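PDB 3EUL: probable transcriptional regulatory protein NarL from Mycobacterium tuberculosis, which probably regulates genes of aerobic nitrate metabolism by binding DNA once phosphorylated by NarS, and is represented here by its signal receiver domain. Local coordinates for residues 17-22 with 42-47; 91-96 with 114-119. All coordinates share one frame; numbering follows the deposited sequence.

Contact 1: residues 17-22 with 42-47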
loop_
_atom_site.group_PDB
_atom_site.type_symbol
_atom_site.label_atom_id
_atom_site.label_comp_id
_atom_site.label_asym_id
_atom_site.label_seq_id
_atom_site.Cartn_x
_atom_site.Cartn_y
_atom_site.Cartn_z
ATOM N N ARG A 17 -0.543 -1.904 -11.628
ATOM C CA ARG A 17 0.208 -0.688 -11.335
ATOM C C ARG A 17 0.115 -0.367 -9.831
ATOM O O ARG A 17 -0.971 -0.355 -9.266
ATOM C CB ARG A 17 -0.293 0.473 -12.212
ATOM C CG ARG A 17 -0.133 0.178 -13.711
ATOM C CD ARG A 17 -0.967 1.095 -14.596
ATOM N NE ARG A 17 -0.529 2.461 -14.389
ATOM C CZ ARG A 17 -1.185 3.406 -13.711
ATOM N NH1 ARG A 17 -2.408 3.222 -13.224
ATOM N NH2 ARG A 17 -0.617 4.597 -13.602
ATOM N N VAL A 18 1.264 -0.109 -9.206
ATOM C CA VAL A 18 1.360 0.098 -7.750
ATOM C C VAL A 18 2.141 1.324 -7.318
ATOM O O VAL A 18 3.181 1.662 -7.901
ATOM C CB VAL A 18 2.006 -1.171 -7.106
ATOM C CG1 VAL A 18 2.177 -1.014 -5.601
ATOM C CG2 VAL A 18 1.137 -2.405 -7.497
ATOM N N VAL A 19 1.638 2.005 -6.275
ATOM C CA VAL A 19 2.429 2.970 -5.520
ATOM C C VAL A 19 2.832 2.317 -4.193
ATOM O O VAL A 19 1.984 1.724 -3.505
ATOM C CB VAL A 19 1.643 4.307 -5.278
ATOM C CG1 VAL A 19 2.338 5.203 -4.213
ATOM C CG2 VAL A 19 1.448 5.082 -6.608
ATOM N N VAL A 20 4.126 2.419 -3.846
ATOM C CA VAL A 20 4.686 1.915 -2.590
ATOM C C VAL A 20 5.107 3.091 -1.698
ATOM O O VAL A 20 5.737 4.057 -2.168
ATOM C CB VAL A 20 5.907 0.966 -2.816
ATOM C CG1 VAL A 20 6.527 0.550 -1.456
ATOM C CG2 VAL A 20 5.535 -0.262 -3.660
ATOM N N GLY A 21 4.721 3.053 -0.424
ATOM C CA GLY A 21 5.043 4.110 0.511
ATOM C C GLY A 21 5.596 3.526 1.798
ATOM O O GLY A 21 4.982 2.639 2.382
ATOM N N ASP A 22 6.786 3.997 2.205
ATOM C CA ASP A 22 7.435 3.600 3.461
ATOM C C ASP A 22 8.563 4.592 3.692
ATOM O O ASP A 22 9.237 4.997 2.748
ATOM C CB ASP A 22 7.977 2.172 3.387
ATOM C CG ASP A 22 8.206 1.523 4.766
ATOM O OD1 ASP A 22 9.013 2.025 5.595
ATOM O OD2 ASP A 22 7.595 0.449 5.016
ATOM N N ASN A 42 4.041 -3.230 -12.052
ATOM C CA ASN A 42 4.691 -1.997 -12.414
ATOM C C ASN A 42 4.530 -1.017 -11.226
ATOM O O ASN A 42 3.449 -0.511 -10.954
ATOM C CB ASN A 42 4.045 -1.464 -13.686
ATOM C CG ASN A 42 4.625 -0.123 -14.162
ATOM O OD1 ASN A 42 5.676 0.374 -13.696
ATOM N ND2 ASN A 42 3.927 0.464 -15.125
ATOM N N VAL A 43 5.633 -0.763 -10.554
ATOM C CA VAL A 43 5.690 0.230 -9.508
ATOM C C VAL A 43 5.800 1.586 -10.202
ATOM O O VAL A 43 6.791 1.905 -10.883
ATOM C CB VAL A 43 6.840 -0.058 -8.523
ATOM C CG1 VAL A 43 6.953 1.047 -7.426
ATOM C CG2 VAL A 43 6.608 -1.435 -7.831
ATOM N N VAL A 44 4.741 2.369 -10.078
ATOM C CA VAL A 44 4.658 3.626 -10.790
ATOM C C VAL A 44 5.057 4.802 -9.948
ATOM O O VAL A 44 5.280 5.875 -10.477
ATOM C CB VAL A 44 3.278 3.847 -11.401
ATOM C CG1 VAL A 44 3.020 2.784 -12.464
ATOM C CG2 VAL A 44 2.187 3.881 -10.343
ATOM N N GLY A 45 5.189 4.597 -8.641
ATOM C CA GLY A 45 5.596 5.672 -7.744
ATOM C C GLY A 45 5.970 5.154 -6.381
ATOM O O GLY A 45 5.431 4.151 -5.940
ATOM N N GLU A 46 6.910 5.846 -5.729
ATOM C CA GLU A 46 7.339 5.546 -4.367
ATOM C C GLU A 46 7.309 6.805 -3.514
ATOM O O GLU A 46 7.716 7.855 -4.004
ATOM C CB GLU A 46 8.790 5.117 -4.398
ATOM C CG GLU A 46 9.058 3.852 -5.151
ATOM C CD GLU A 46 10.535 3.474 -5.127
ATOM O OE1 GLU A 46 11.135 3.518 -4.022
ATOM O OE2 GLU A 46 11.079 3.150 -6.225
ATOM N N ALA A 47 6.914 6.689 -2.246
ATOM C CA ALA A 47 6.833 7.831 -1.332
ATOM C C ALA A 47 7.429 7.440 0.008
ATOM O O ALA A 47 7.376 6.278 0.394
ATOM C CB ALA A 47 5.374 8.257 -1.129
#
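Val-18 and Val-20 bond to strand 42-47 through both N and O, and the two strands run parallel. Val-18 N donates to Asn-42 O at 2.8 Å, and Val-18 O accepts from Val-44 N. Val-20 N donates to Gly-45 O, and Val-20 O accepts from Ala-47 N at 2.9 Å. A last bond, Asp-22 N to Ala-47 O, extends past strand 17-21. The register slips by one residue between Val-18 and Val-19, a beta bulge with Val-44 as the extra residue, its CB directed at the partner strand. Its CG2 lies between its own backbone N and carbonyl carbon (chi1 -64° for CG1), which brings CG2 to 3.4 Å from Val-18 O. The same methyl meets Val-19 CG2 at 4.0 Å, the two side chains crossing at about a right angle. This is the tight part, beside the buried Val-19 and Val-20. The start of the strands is more open: Arg-17 and Asn-42 are partly exposed. There Val-44 CG1 lies 4.0 Å from Arg-17 CB. The Arg-17 guanidinium bonds to His-60 O, and the exposed Glu-46, on the face of Val-18 and Val-20, forms a salt bridge with Arg-28. Helix 25-38 covers that face, at Val-20, and helix 50-60 the other, at Val-19 and Ala-47. Strand 64-68 bonds to the far edge of 17-21; 42-47 lies at one edge of the sheet.

Contact 2: residues 91-96 with 114-119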
loop_
_atom_site.group_PDB
_atom_site.type_symbol
_atom_site.label_atom_id
_atom_site.label_comp_id
_atom_site.label_asym_id
_atom_site.label_seq_id
_atom_site.Cartn_x
_atom_site.Cartn_y
_atom_site.Cartn_z
ATOM N N ARG A 91 -7.063 0.623 -4.519
ATOM C CA ARG A 91 -7.201 -0.127 -3.260
ATOM C C ARG A 91 -5.974 0.084 -2.431
ATOM O O ARG A 91 -4.866 -0.065 -2.930
ATOM C CB ARG A 91 -7.404 -1.594 -3.544
ATOM C CG ARG A 91 -8.775 -1.810 -4.125
ATOM C CD ARG A 91 -9.053 -3.209 -4.550
ATOM N NE ARG A 91 -9.057 -4.245 -3.505
ATOM C CZ ARG A 91 -9.873 -4.356 -2.449
ATOM N NH1 ARG A 91 -10.767 -3.429 -2.128
ATOM N NH2 ARG A 91 -9.740 -5.417 -1.648
ATOM N N VAL A 92 -6.155 0.473 -1.178
ATOM C CA VAL A 92 -5.019 0.768 -0.303
ATOM C C VAL A 92 -4.767 -0.408 0.663
ATOM O O VAL A 92 -5.572 -0.680 1.574
ATOM C CB VAL A 92 -5.220 2.069 0.467
ATOM C CG1 VAL A 92 -4.065 2.283 1.462
ATOM C CG2 VAL A 92 -5.335 3.261 -0.530
ATOM N N LEU A 93 -3.644 -1.081 0.450
ATOM C CA LEU A 93 -3.214 -2.218 1.264
ATOM C C LEU A 93 -2.200 -1.694 2.260
ATOM O O LEU A 93 -1.228 -1.054 1.881
ATOM C CB LEU A 93 -2.625 -3.284 0.324
ATOM C CG LEU A 93 -2.461 -4.726 0.728
ATOM C CD1 LEU A 93 -3.755 -5.393 1.222
ATOM C CD2 LEU A 93 -1.886 -5.486 -0.468
ATOM N N LEU A 94 -2.436 -1.889 3.555
ATOM C CA LEU A 94 -1.471 -1.405 4.553
ATOM C C LEU A 94 -0.560 -2.551 5.004
ATOM O O LEU A 94 -0.931 -3.733 4.987
ATOM C CB LEU A 94 -2.157 -0.752 5.772
ATOM C CG LEU A 94 -3.053 0.459 5.521
ATOM C CD1 LEU A 94 -3.752 0.970 6.823
ATOM C CD2 LEU A 94 -2.317 1.603 4.754
ATOM N N ILE A 95 0.640 -2.178 5.405
ATOM C CA ILE A 95 1.597 -3.109 5.959
ATOM C C ILE A 95 2.198 -2.474 7.204
ATOM O O ILE A 95 2.436 -1.271 7.250
ATOM C CB ILE A 95 2.647 -3.498 4.889
ATOM C CG1 ILE A 95 3.519 -4.665 5.360
ATOM C CG2 ILE A 95 3.489 -2.239 4.433
ATOM C CD1 ILE A 95 4.201 -5.410 4.209
ATOM N N SER A 96 2.460 -3.284 8.229
ATOM C CA SER A 96 3.021 -2.739 9.442
ATOM C C SER A 96 3.746 -3.777 10.276
ATOM O O SER A 96 3.489 -4.977 10.177
ATOM C CB SER A 96 1.897 -2.128 10.291
ATOM O OG SER A 96 2.454 -1.334 11.317
ATOM N N GLY A 114 -6.820 -4.080 3.133
ATOM C CA GLY A 114 -6.210 -5.204 3.805
ATOM C C GLY A 114 -5.113 -4.673 4.666
ATOM O O GLY A 114 -4.801 -3.495 4.600
ATOM N N PHE A 115 -4.543 -5.545 5.489
ATOM C CA PHE A 115 -3.593 -5.170 6.507
ATOM C C PHE A 115 -2.616 -6.330 6.656
ATOM O O PHE A 115 -2.992 -7.409 7.117
ATOM C CB PHE A 115 -4.296 -4.871 7.850
ATOM C CG PHE A 115 -3.490 -3.979 8.782
ATOM C CD1 PHE A 115 -3.758 -2.622 8.882
ATOM C CD2 PHE A 115 -2.436 -4.497 9.529
ATOM C CE1 PHE A 115 -3.004 -1.796 9.707
ATOM C CE2 PHE A 115 -1.674 -3.684 10.374
ATOM C CZ PHE A 115 -1.958 -2.328 10.472
ATOM N N LEU A 116 -1.363 -6.093 6.292
ATOM C CA LEU A 116 -0.353 -7.136 6.205
ATOM C C LEU A 116 0.723 -6.837 7.246
ATOM O O LEU A 116 0.861 -5.700 7.686
ATOM C CB LEU A 116 0.306 -7.129 4.816
ATOM C CG LEU A 116 -0.644 -7.146 3.622
ATOM C CD1 LEU A 116 0.131 -6.866 2.315
ATOM C CD2 LEU A 116 -1.344 -8.509 3.593
ATOM N N LEU A 117 1.468 -7.862 7.626
ATOM C CA LEU A 117 2.569 -7.720 8.565
ATOM C C LEU A 117 3.900 -7.650 7.852
ATOM O O LEU A 117 4.042 -8.209 6.780
ATOM C CB LEU A 117 2.557 -8.883 9.553
ATOM C CG LEU A 117 1.821 -8.576 10.859
ATOM C CD1 LEU A 117 0.581 -7.712 10.666
ATOM C CD2 LEU A 117 1.492 -9.856 11.597
ATOM N N LYS A 118 4.882 -6.966 8.450
ATOM C CA LYS A 118 6.178 -6.797 7.792
ATOM C C LYS A 118 7.002 -8.092 7.748
ATOM O O LYS A 118 8.013 -8.143 7.062
ATOM C CB LYS A 118 6.967 -5.627 8.386
ATOM C CG LYS A 118 6.564 -4.300 7.763
ATOM C CD LYS A 118 7.476 -3.134 8.127
ATOM C CE LYS A 118 7.023 -1.887 7.351
ATOM N NZ LYS A 118 7.964 -0.732 7.481
ATOM N N ASP A 119 6.546 -9.144 8.432
ATOM C CA ASP A 119 7.205 -10.452 8.324
ATOM C C ASP A 119 6.770 -11.259 7.089
ATOM O O ASP A 119 7.173 -12.405 6.922
ATOM C CB ASP A 119 7.030 -11.278 9.607
ATOM C CG ASP A 119 5.606 -11.793 9.800
ATOM O OD1 ASP A 119 4.695 -11.379 9.055
ATOM O OD2 ASP A 119 5.408 -12.612 10.714
#
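Strands 91-96 and 114-117 run parallel, their segment axes 27° apart, and are joined by four backbone bonds, from Leu-94 N to Gly-114 O at one end to Lys-118 N to Ser-96 O at the other. The shortest is Leu-116 N to Leu-94 O, 2.7 Å. The final bond is the most bent, 136° at the hydrogen, its donor above the carbonyl plane. On one face Leu-116 CD1 packs 3.7 Å from Leu-93 CD2. A chi1 of -161° swings the Leu-93 branch toward the partner strand, so that its CD1 rests 3.6 Å from Gly-114 CA. Ile-95 CG1 lies 3.9 Å from Lys-118 CG. On the other face the Phe-115 ring lies across Leu-94 and Ser-96. Its CD1 meets Leu-94 CB at 4.0 Å, while Ser-96 CB sits 3.9 Å from its CZ. Both groups approach the ring obliquely. The Ser-96 hydroxyl bonds to His-98 N. Helix 101-109 packs on Phe-115, and helix 122-134 on Leu-93 and Leu-116. These strands and helix 101-109 form the last beta-alpha-beta crossover of the CheY-like receiver fold. Lys-118 pairs through NZ with Asp-22 and occupies the place of the lysine that lines the phosphorylation site in this family.

Overall arrangement
Contacts 1 and 2 lie in one five-stranded parallel sheet, on opposite sides of the chain's centre, with their centres about 14 Å apart. Strand 64-68 runs between them and bonds to both 17-22 and 91-96. The two contacts meet at the C-terminal ends of their strands. There Lys-118 NZ forms a salt bridge with Asp-22 OD2 at 2.8 Å, while Asp-22 OD1 accepts from His-24 N. Asp-68, the probable phosphorylation site, closes strand 64-68 beside them; its OD1 is in a weak, long ion pair with Lys-118 NZ. No phosphoryl group is present here. The grouping is consistent with the acidic phosphoacceptor pocket of receiver domains, with Asp-22 from contact 1 and Lys-118 from contact 2.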